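Local coordinates for protein aldehyde dehydrogenase (Staphylococcus aureus, PDB 6K10) that oxidises 4,4'-diaponeurosporen-4-al to 4,4'-diaponeurosporenoic acid in the biosynthesis of the carotenoid staphyloxanthin, probably with NAD+ as electron acceptor, at residues 331-334 against 339-342; 300-305 against 316-321. The protein carries 1 engineered substitution. All coordinates share one frame; numbering follows the deposited sequence.

Overall arrangement
Both contacts lie in the part of the aldehyde dehydrogenase fold built on the sheet that contains strands 324-330 and 348-354. They follow one another along the chain: contact 2 joins helix 295-307 to the segment around strand 318-319, and contact 1 closes up the loop that leaves strand 324-330. Their centres are about 16 Å apart, and the two are in direct contact. A salt bridge runs from Arg300 NH2 of contact 2 to Glu342 OE2 of contact 1 at 3.1 Å, and Leu304 CD2 packs 4.0 Å from Ile339 CA. Both are remote from the predicted active-site positions, Glu217 and the engineered Ser251.

Contact 1: 331-334 against 339-342; sequences DHVT and IMQE
Val333 and Thr334 meet Ile339 and Met340 inside a single connection, the loop that leads from strand 324-330 to its parallel neighbour 348-354 in the aldehyde dehydrogenase fold. Only four residues separate the two segments, and the loop brings them together at Thr334 and Met340, whose CA atoms are 7.4 Å apart. Ile339 and Met340 belong to a 3-10 segment that begins earlier in the chain. At the start of the first segment, Asp331 OD1 accepts the N-H of His332 at 2.7 Å, met 48° out of the carboxylate plane, while OD2 is held by a salt bridge to Lys264. Next comes Val333, whose CG1 does the touching. With CG1 anti to the backbone N (chi1 171°), this methyl reaches two partners at once, Met340 CG at 3.6 Å and Ile339 CG2 at 3.8 Å. The side chains of Val333 and Ile339 cross at about a right angle, so the meeting is methyl against methyl rather than lengthwise. Val333 and Ile339 also both pack on Pro350 of strand 348-354. Thr334 contributes through its backbone, since its CB points away from the later segment and its OG1 is engaged by the N-H of Asp336, as in an ST turn. Within the later segment, Lys221 donates to the carbonyl of Ile339 and Arg367 to that of Met340. Met340 has CG beside its own backbone N (chi1 -70°), and this carbon lies close to the carbonyl of Thr334, with CG 3.3 Å and CB 3.6 Å from Thr334 O.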
ATOM      1  N   ASP A 331      16.394 -19.907  30.779  1.00 24.76           N
ATOM      2  CA  ASP A 331      15.354 -20.866  31.109  1.00 23.80           C
ATOM      3  C   ASP A 331      14.457 -20.293  32.200  1.00 23.30           C
ATOM      4  O   ASP A 331      14.822 -19.338  32.892  1.00 24.22           O
ATOM      5  CB  ASP A 331      15.965 -22.199  31.562  1.00 25.18           C
ATOM      6  CG  ASP A 331      14.975 -23.342  31.532  1.00 28.71           C
ATOM      7  OD1 ASP A 331      13.848 -23.149  31.026  1.00 31.09           O
ATOM      8  OD2 ASP A 331      15.330 -24.436  32.015  1.00 28.09           O
ATOM      9  N   HIS A 332      13.265 -20.880  32.336  1.00 22.49           N
ATOM     10  CA  HIS A 332      12.291 -20.486  33.360  1.00 29.70           C
ATOM     11  C   HIS A 332      11.878 -19.022  33.222  1.00 29.01           C
ATOM     12  O   HIS A 332      11.595 -18.347  34.215  1.00 27.37           O
ATOM     13  CB  HIS A 332      12.825 -20.757  34.771  1.00 33.43           C
ATOM     14  CG  HIS A 332      13.277 -22.168  34.988  1.00 39.45           C
ATOM     15  ND1 HIS A 332      14.586 -22.494  35.274  1.00 42.62           N
ATOM     16  CD2 HIS A 332      12.596 -23.338  34.961  1.00 41.99           C
ATOM     17  CE1 HIS A 332      14.692 -23.803  35.414  1.00 42.78           C
ATOM     18  NE2 HIS A 332      13.498 -24.339  35.229  1.00 41.23           N
ATOM     19  N   VAL A 333      11.836 -18.525  31.990  1.00 29.35           N
ATOM     20  CA  VAL A 333      11.468 -17.138  31.727  1.00 26.15           C
ATOM     21  C   VAL A 333       9.951 -17.014  31.736  1.00 28.71           C
ATOM     22  O   VAL A 333       9.236 -17.921  31.290  1.00 28.02           O
ATOM     23  CB  VAL A 333      12.072 -16.677  30.387  1.00 23.90           C
ATOM     24  CG1 VAL A 333      11.525 -15.321  29.973  1.00 23.77           C
ATOM     25  CG2 VAL A 333      13.588 -16.634  30.483  1.00 21.89           C
ATOM     26  N   THR A 334       9.449 -15.898  32.255  1.00 29.61           N
ATOM     27  CA  THR A 334       8.020 -15.644  32.338  1.00 31.89           C
ATOM     28  C   THR A 334       7.659 -14.374  31.580  1.00 31.62           C
ATOM     29  O   THR A 334       8.519 -13.647  31.076  1.00 29.68           O
ATOM     30  CB  THR A 334       7.558 -15.506  33.793  1.00 33.62           C
ATOM     31  OG1 THR A 334       7.960 -14.227  34.298  1.00 32.24           O
ATOM     32  CG2 THR A 334       8.156 -16.602  34.655  1.00 35.25           C
ATOM     33  N   ILE A 339      13.394  -9.449  30.040  1.00 23.96           N
ATOM     34  CA  ILE A 339      13.748  -9.901  28.701  1.00 24.90           C
ATOM     35  C   ILE A 339      12.519 -10.101  27.820  1.00 24.72           C
ATOM     36  O   ILE A 339      12.645 -10.153  26.591  1.00 22.21           O
ATOM     37  CB  ILE A 339      14.587 -11.191  28.801  1.00 25.08           C
ATOM     38  CG1 ILE A 339      15.305 -11.477  27.483  1.00 26.07           C
ATOM     39  CG2 ILE A 339      13.717 -12.370  29.207  1.00 26.40           C
ATOM     40  CD1 ILE A 339      16.462 -10.548  27.211  1.00 25.18           C
ATOM     41  N   MET A 340      11.327 -10.201  28.405  1.00 24.66           N
ATOM     42  CA  MET A 340      10.099 -10.354  27.639  1.00 24.27           C
ATOM     43  C   MET A 340       9.325  -9.048  27.497  1.00 26.48           C
ATOM     44  O   MET A 340       8.181  -9.065  27.031  1.00 30.85           O
ATOM     45  CB  MET A 340       9.208 -11.425  28.271  1.00 21.64           C
ATOM     46  CG  MET A 340       9.749 -12.834  28.125  1.00 20.45           C
ATOM     47  SD  MET A 340      10.077 -13.270  26.404  1.00 24.58           S
ATOM     48  CE  MET A 340       8.430 -13.141  25.713  1.00 25.21           C
ATOM     49  N   GLN A 341       9.923  -7.919  27.880  1.00 24.59           N
ATOM     50  CA  GLN A 341       9.260  -6.627  27.798  1.00 25.82           C
ATOM     51  C   GLN A 341       9.743  -5.766  26.641  1.00 29.36           C
ATOM     52  O   GLN A 341       9.116  -4.740  26.353  1.00 35.35           O
ATOM     53  CB  GLN A 341       9.448  -5.842  29.107  1.00 26.19           C
ATOM     54  CG  GLN A 341       9.120  -6.629  30.359  1.00 28.80           C
ATOM     55  CD  GLN A 341       7.722  -7.211  30.336  1.00 33.43           C
ATOM     56  OE1 GLN A 341       6.764  -6.543  29.948  1.00 36.03           O
ATOM     57  NE2 GLN A 341       7.600  -8.467  30.747  1.00 34.07           N
ATOM     58  N   GLU A 342      10.834  -6.141  25.976  1.00 27.60           N
ATOM     59  CA  GLU A 342      11.388  -5.341  24.895  1.00 28.41           C
ATOM     60  C   GLU A 342      11.913  -6.259  23.801  1.00 25.76           C
ATOM     61  O   GLU A 342      12.266  -7.413  24.056  1.00 24.57           O
ATOM     62  CB  GLU A 342      12.516  -4.421  25.397  1.00 33.38           C
ATOM     63  CG  GLU A 342      13.752  -5.160  25.905  1.00 36.29           C
ATOM     64  CD  GLU A 342      14.905  -4.228  26.245  1.00 38.18           C
ATOM     65  OE1 GLU A 342      15.010  -3.813  27.420  1.00 36.86           O
ATOM     66  OE2 GLU A 342      15.711  -3.912  25.342  1.00 36.62           O
TER

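Contact 2: 300-305 against 316-321; sequences RLTSLL and GHSDED
Helix 295-307 packs beside the antiparallel hairpin of strands 318-319 and 324-330, bringing Thr302 and Leu305, three residues apart on the helix, to Gly316 and Ser318. The closest approach is by Leu305, whose CD1 comes within 3.7 Å of Gly316 O while its other methyl, CD2, stands 4.1 Å from Gly316 CA. Its CG sits beside the backbone N, anti to the carbonyl carbon (chi1 -85°), and both methyls face the glycine main chain from the helix side. At the phi of 93° found for Gly316, a side-chain carbon would be jammed against the carbonyl O of the preceding residue, so the lack of one suits this backbone; its N-H is bonded to Thr328 OG1. One turn earlier, Thr302 CG2 meets Ser318 CB at 4.2 Å, a looser van der Waals touch. Both helix side chains also pack on Ile325 of strand 324-330. Past the contact, Asp319 OD1 accepts from Asp321 N at 3.2 Å, which makes an Asx turn. Packing thus joins 300-305 to 316-321, and Glu320 OE1 adds a hydrogen bond to His299 NE2 on the same helix, which lies against a hairpin of the mixed sheet of the aldehyde dehydrogenase fold.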
ATOM      1  N   ARG A 300      22.519  -1.818  27.011  1.00 20.07           N
ATOM      2  CA  ARG A 300      21.129  -2.260  27.019  1.00 20.25           C
ATOM      3  C   ARG A 300      21.043  -3.772  27.176  1.00 20.61           C
ATOM      4  O   ARG A 300      20.202  -4.283  27.925  1.00 22.65           O
ATOM      5  CB  ARG A 300      20.435  -1.818  25.731  1.00 21.13           C
ATOM      6  CG  ARG A 300      18.997  -2.284  25.606  1.00 21.76           C
ATOM      7  CD  ARG A 300      18.396  -1.853  24.277  1.00 20.72           C
ATOM      8  NE  ARG A 300      19.062  -2.473  23.135  1.00 22.78           N
ATOM      9  CZ  ARG A 300      18.845  -3.720  22.727  1.00 22.35           C
ATOM     10  NH1 ARG A 300      19.496  -4.198  21.675  1.00 23.57           N
ATOM     11  NH2 ARG A 300      17.979  -4.492  23.371  1.00 21.89           N
ATOM     12  N   LEU A 301      21.925  -4.503  26.494  1.00 23.06           N
ATOM     13  CA  LEU A 301      21.858  -5.959  26.511  1.00 22.05           C
ATOM     14  C   LEU A 301      22.511  -6.551  27.758  1.00 23.86           C
ATOM     15  O   LEU A 301      22.035  -7.564  28.281  1.00 24.23           O
ATOM     16  CB  LEU A 301      22.499  -6.521  25.243  1.00 24.03           C
ATOM     17  CG  LEU A 301      21.703  -6.367  23.946  1.00 26.73           C
ATOM     18  CD1 LEU A 301      22.606  -6.537  22.735  1.00 26.43           C
ATOM     19  CD2 LEU A 301      20.568  -7.377  23.912  1.00 26.25           C
ATOM     20  N   THR A 302      23.599  -5.946  28.252  1.00 23.43           N
ATOM     21  CA  THR A 302      24.181  -6.437  29.499  1.00 22.01           C
ATOM     22  C   THR A 302      23.286  -6.122  30.691  1.00 25.04           C
ATOM     23  O   THR A 302      23.295  -6.859  31.683  1.00 25.56           O
ATOM     24  CB  THR A 302      25.581  -5.855  29.723  1.00 25.83           C
ATOM     25  OG1 THR A 302      25.508  -4.431  29.847  1.00 23.46           O
ATOM     26  CG2 THR A 302      26.508  -6.224  28.573  1.00 26.67           C
ATOM     27  N   SER A 303      22.510  -5.038  30.614  1.00 24.71           N
ATOM     28  CA  SER A 303      21.488  -4.800  31.627  1.00 27.58           C
ATOM     29  C   SER A 303      20.455  -5.921  31.623  1.00 25.82           C
ATOM     30  O   SER A 303      20.031  -6.392  32.684  1.00 25.10           O
ATOM     31  CB  SER A 303      20.819  -3.445  31.394  1.00 29.72           C
ATOM     32  OG  SER A 303      19.940  -3.118  32.458  1.00 30.53           O
ATOM     33  N   LEU A 304      20.050  -6.372  30.432  1.00 25.74           N
ATOM     34  CA  LEU A 304      19.126  -7.497  30.341  1.00 25.79           C
ATOM     35  C   LEU A 304      19.765  -8.780  30.860  1.00 25.15           C
ATOM     36  O   LEU A 304      19.101  -9.585  31.525  1.00 26.01           O
ATOM     37  CB  LEU A 304      18.658  -7.669  28.895  1.00 28.47           C
ATOM     38  CG  LEU A 304      17.678  -6.599  28.407  1.00 30.37           C
ATOM     39  CD1 LEU A 304      17.607  -6.573  26.889  1.00 30.45           C
ATOM     40  CD2 LEU A 304      16.298  -6.847  28.995  1.00 32.38           C
ATOM     41  N   LEU A 305      21.051  -8.993  30.561  1.00 24.84           N
ATOM     42  CA  LEU A 305      21.768 -10.136  31.121  1.00 27.37           C
ATOM     43  C   LEU A 305      21.730 -10.108  32.642  1.00 28.63           C
ATOM     44  O   LEU A 305      21.492 -11.133  33.291  1.00 24.98           O
ATOM     45  CB  LEU A 305      23.220 -10.143  30.638  1.00 27.87           C
ATOM     46  CG  LEU A 305      23.605 -10.765  29.296  1.00 30.09           C
ATOM     47  CD1 LEU A 305      25.105 -10.619  29.081  1.00 28.79           C
ATOM     48  CD2 LEU A 305      23.198 -12.228  29.238  1.00 28.34           C
ATOM     49  N   GLY A 316      26.302 -16.035  28.654  1.00 23.78           N
ATOM     50  CA  GLY A 316      26.215 -14.939  29.594  1.00 27.38           C
ATOM     51  C   GLY A 316      27.469 -14.107  29.743  1.00 27.82           C
ATOM     52  O   GLY A 316      27.450 -13.118  30.486  1.00 26.80           O
ATOM     53  N   HIS A 317      28.557 -14.468  29.068  1.00 26.06           N
ATOM     54  CA  HIS A 317      29.780 -13.691  29.171  1.00 26.89           C
ATOM     55  C   HIS A 317      29.715 -12.466  28.265  1.00 23.58           C
ATOM     56  O   HIS A 317      28.970 -12.422  27.281  1.00 23.30           O
ATOM     57  CB  HIS A 317      30.999 -14.543  28.819  1.00 28.74           C
ATOM     58  CG  HIS A 317      31.315 -15.590  29.839  1.00 34.25           C
ATOM     59  ND1 HIS A 317      30.842 -16.881  29.753  1.00 34.34           N
ATOM     60  CD2 HIS A 317      32.049 -15.533  30.977  1.00 35.97           C
ATOM     61  CE1 HIS A 317      31.275 -17.577  30.790  1.00 35.37           C
ATOM     62  NE2 HIS A 317      32.010 -16.782  31.548  1.00 35.82           N
ATOM     63  N   SER A 318      30.509 -11.458  28.615  1.00 25.44           N
ATOM     64  CA  SER A 318      30.539 -10.216  27.861  1.00 25.29           C
ATOM     65  C   SER A 318      31.925  -9.602  27.972  1.00 25.86           C
ATOM     66  O   SER A 318      32.693  -9.909  28.887  1.00 22.78           O
ATOM     67  CB  SER A 318      29.474  -9.231  28.355  1.00 29.80           C
ATOM     68  OG  SER A 318      29.618  -8.987  29.744  1.00 29.17           O
ATOM     69  N   ASP A 319      32.240  -8.734  27.013  1.00 27.23           N
ATOM     70  CA  ASP A 319      33.485  -7.973  27.044  1.00 27.96           C
ATOM     71  C   ASP A 319      33.195  -6.605  26.445  1.00 29.52           C
ATOM     72  O   ASP A 319      32.958  -6.488  25.239  1.00 28.65           O
ATOM     73  CB  ASP A 319      34.600  -8.688  26.286  1.00 29.00           C
ATOM     74  CG  ASP A 319      35.956  -8.023  26.472  1.00 31.79           C
ATOM     75  OD1 ASP A 319      36.015  -6.942  27.095  1.00 33.39           O
ATOM     76  OD2 ASP A 319      36.966  -8.584  26.002  1.00 33.27           O
ATOM     77  N   GLU A 320      33.217  -5.579  27.297  1.00 28.22           N
ATOM     78  CA  GLU A 320      32.891  -4.225  26.861  1.00 29.03           C
ATOM     79  C   GLU A 320      33.885  -3.714  25.824  1.00 30.50           C
ATOM     80  O   GLU A 320      33.504  -3.000  24.889  1.00 31.93           O
ATOM     81  CB  GLU A 320      32.856  -3.303  28.079  1.00 31.03           C
ATOM     82  CG  GLU A 320      32.268  -1.929  27.845  1.00 33.44           C
ATOM     83  CD  GLU A 320      32.121  -1.160  29.145  1.00 38.98           C
ATOM     84  OE1 GLU A 320      31.073  -0.513  29.346  1.00 41.79           O
ATOM     85  OE2 GLU A 320      33.053  -1.218  29.974  1.00 41.13           O
ATOM     86  N   ASP A 321      35.163  -4.076  25.968  1.00 31.97           N
ATOM     87  CA  ASP A 321      36.201  -3.554  25.084  1.00 33.94           C
ATOM     88  C   ASP A 321      36.032  -4.010  23.641  1.00 33.52           C
ATOM     89  O   ASP A 321      36.546  -3.350  22.732  1.00 33.89           O
ATOM     90  CB  ASP A 321      37.579  -3.966  25.600  1.00 36.08           C
ATOM     91  CG  ASP A 321      37.887  -3.380  26.963  1.00 37.22           C
ATOM     92  OD1 ASP A 321      37.290  -2.339  27.314  1.00 40.03           O
ATOM     93  OD2 ASP A 321      38.724  -3.960  27.685  1.00 38.95           O
TER